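Local coordinates for mannosylglycerate hydrolase MGH1-like glycoside hydrolase domain-containing protein (Thermus thermophilus HB8, PDB 4WVB) that probably hydrolyses the compatible solute mannosylglycerate to mannose and glycerate, and glucosylglycerate to glucose and glycerate, as a family 63 glycoside hydrolase, at residues S99-P104 with H158-G163. Sequence-based numbering, arbitrary orientation.
Sequences SGITQP and HPWESG. With GLC (alpha-D-glucopyranose), chain F.
E161 reaches across to T102: its CG lies anti to the carbonyl carbon (chi1 -68°) and the chain runs on extended, so that OE1 takes the T102 backbone N-H through its anti lone pair in a nearly straight bond (T102 N to E161 OE1 3.0 Å, 172°). Glutamate suits this buried place because OE1 also forms a salt bridge with R146 while OE2 accepts from V157 N. With an alanine here, the N-H groups of T102 and V157 and the charge of R146 would probably lose their carboxylate. Weaker CA-H...O contacts join Q103 CA to E161 O (3.5 Å) and E161 CA to T102 O, a buried carbonyl otherwise without a partner.

In apolar packing, I101 CD1 meets the W160 ring edge at CE3 (3.9 Å). P104 CG instead lies 3.2 Å from S162 O.

Ligand contacts occupy the other end. Q103 NE2 donates to glucose O4 (2.9 Å) and to a water bridging to W160 O, while W34 N holds Q103 OE1. G163 O accepts from glucose O3 (2.6 Å); positive phi (76°) favours glycine, and a CB would crowd P104 CG. A buried carboxylate thus joins two loops presenting an amide and a carbonyl in the probable substrate site, where D165, the likely proton donor, also binds the sugar.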
loop_
_atom_site.group_PDB
_atom_site.type_symbol
_atom_site.label_atom_id
_atom_site.label_comp_id
_atom_site.label_asym_id
_atom_site.label_seq_id
_atom_site.Cartn_x
_atom_site.Cartn_y
_atom_site.Cartn_z
ATOM N N SER A 99 -26.608 -9.543 -24.448
ATOM C CA SER A 99 -25.390 -10.222 -24.870
ATOM C C SER A 99 -24.950 -11.200 -23.790
ATOM O O SER A 99 -25.489 -11.196 -22.675
ATOM C CB SER A 99 -24.287 -9.200 -25.161
ATOM O OG SER A 99 -23.859 -8.613 -23.957
ATOM N N GLY A 100 -23.971 -12.045 -24.106
ATOM C CA GLY A 100 -23.473 -13.033 -23.153
ATOM C C GLY A 100 -22.056 -12.756 -22.665
ATOM O O GLY A 100 -21.401 -13.632 -22.078
ATOM N N ILE A 101 -21.586 -11.534 -22.930
ATOM C CA ILE A 101 -20.285 -11.045 -22.467
ATOM C C ILE A 101 -20.472 -9.729 -21.699
ATOM O O ILE A 101 -21.554 -9.170 -21.712
ATOM C CB ILE A 101 -19.292 -10.843 -23.637
ATOM C CG1 ILE A 101 -19.828 -9.838 -24.662
ATOM C CG2 ILE A 101 -18.912 -12.201 -24.239
ATOM C CD1 ILE A 101 -18.806 -9.404 -25.684
ATOM N N THR A 102 -19.430 -9.286 -20.991
ATOM C CA THR A 102 -19.531 -8.116 -20.103
ATOM C C THR A 102 -18.664 -6.957 -20.621
ATOM O O THR A 102 -18.193 -7.006 -21.758
ATOM C CB THR A 102 -19.218 -8.478 -18.640
ATOM O OG1 THR A 102 -19.632 -7.418 -17.776
ATOM C CG2 THR A 102 -17.753 -8.794 -18.427
ATOM N N GLN A 103 -18.479 -5.917 -19.799
ATOM C CA GLN A 103 -17.718 -4.728 -20.229
ATOM C C GLN A 103 -17.113 -4.095 -18.961
ATOM O O GLN A 103 -17.436 -4.516 -17.841
ATOM C CB GLN A 103 -18.645 -3.744 -20.941
ATOM C CG GLN A 103 -18.248 -3.425 -22.356
ATOM C CD GLN A 103 -19.093 -2.337 -23.022
ATOM O OE1 GLN A 103 -20.081 -1.779 -22.474
ATOM N NE2 GLN A 103 -18.734 -2.069 -24.220
ATOM N N PRO A 104 -16.239 -3.083 -19.115
ATOM C CA PRO A 104 -15.530 -2.593 -17.936
ATOM C C PRO A 104 -16.490 -2.092 -16.835
ATOM O O PRO A 104 -17.405 -1.315 -17.114
ATOM C CB PRO A 104 -14.646 -1.492 -18.522
ATOM C CG PRO A 104 -14.359 -1.986 -19.913
ATOM C CD PRO A 104 -15.685 -2.521 -20.359
ATOM N N HIS A 158 -13.130 -12.200 -24.432
ATOM C CA HIS A 158 -13.425 -11.632 -25.728
ATOM C C HIS A 158 -12.846 -10.216 -25.730
ATOM O O HIS A 158 -13.031 -9.515 -24.740
ATOM C CB HIS A 158 -14.940 -11.583 -25.945
ATOM C CG HIS A 158 -15.335 -11.506 -27.382
ATOM N ND1 HIS A 158 -15.113 -10.389 -28.156
ATOM C CD2 HIS A 158 -15.922 -12.417 -28.195
ATOM C CE1 HIS A 158 -15.536 -10.615 -29.388
ATOM N NE2 HIS A 158 -16.026 -11.841 -29.438
ATOM N N PRO A 159 -12.153 -9.803 -26.808
ATOM C CA PRO A 159 -11.631 -8.413 -26.882
ATOM C C PRO A 159 -12.678 -7.315 -26.655
ATOM O O PRO A 159 -12.363 -6.232 -26.120
ATOM C CB PRO A 159 -11.018 -8.329 -28.309
ATOM C CG PRO A 159 -11.572 -9.506 -29.054
ATOM C CD PRO A 159 -11.814 -10.563 -28.026
ATOM N N TRP A 160 -13.922 -7.556 -27.063
ATOM C CA TRP A 160 -14.992 -6.583 -26.857
ATOM C C TRP A 160 -15.207 -6.276 -25.385
ATOM O O TRP A 160 -15.710 -5.213 -25.025
ATOM C CB TRP A 160 -16.305 -7.063 -27.464
ATOM C CG TRP A 160 -16.282 -7.170 -28.943
ATOM C CD1 TRP A 160 -15.329 -6.682 -29.796
ATOM C CD2 TRP A 160 -17.278 -7.785 -29.767
ATOM N NE1 TRP A 160 -15.671 -6.967 -31.097
ATOM C CE2 TRP A 160 -16.860 -7.642 -31.105
ATOM C CE3 TRP A 160 -18.478 -8.457 -29.498
ATOM C CZ2 TRP A 160 -17.605 -8.144 -32.186
ATOM C CZ3 TRP A 160 -19.221 -8.954 -30.572
ATOM C CH2 TRP A 160 -18.776 -8.797 -31.896
ATOM N N GLU A 161 -14.867 -7.220 -24.525
ATOM C CA GLU A 161 -15.087 -7.028 -23.099
ATOM C C GLU A 161 -14.197 -5.948 -22.504
ATOM O O GLU A 161 -14.539 -5.407 -21.450
ATOM C CB GLU A 161 -14.904 -8.324 -22.316
ATOM C CG GLU A 161 -15.983 -9.358 -22.625
ATOM C CD GLU A 161 -15.922 -10.526 -21.680
ATOM O OE1 GLU A 161 -16.966 -10.910 -21.101
ATOM O OE2 GLU A 161 -14.814 -11.048 -21.483
ATOM N N SER A 162 -13.087 -5.630 -23.179
ATOM C CA SER A 162 -12.209 -4.551 -22.721
ATOM C C SER A 162 -12.833 -3.177 -22.943
ATOM O O SER A 162 -12.367 -2.175 -22.383
ATOM C CB SER A 162 -10.890 -4.561 -23.476
ATOM O OG SER A 162 -11.109 -4.326 -24.847
ATOM N N GLY A 163 -13.873 -3.128 -23.770
ATOM C CA GLY A 163 -14.381 -1.873 -24.240
ATOM C C GLY A 163 -13.516 -1.255 -25.311
ATOM O O GLY A 163 -13.895 -0.225 -25.841
HETATM C C1 GLC F . -17.821 0.434 -29.358
HETATM C C2 GLC F . -16.791 0.963 -28.330
HETATM C C3 GLC F . -17.202 0.489 -26.934
HETATM C C4 GLC F . -18.595 1.033 -26.609
HETATM C C5 GLC F . -19.584 0.599 -27.713
HETATM C C6 GLC F . -20.939 1.285 -27.586
HETATM O O1 GLC F . -17.811 -1.016 -29.363
HETATM O O2 GLC F . -15.464 0.524 -28.645
HETATM O O3 GLC F . -16.256 0.957 -25.991
HETATM O O4 GLC F . -18.970 0.620 -25.265
HETATM O O5 GLC F . -19.139 0.920 -29.043
HETATM O O6 GLC F . -20.801 2.652 -27.911
HETATM O O HOH W 1 -16.870 -3.205 -26.318
#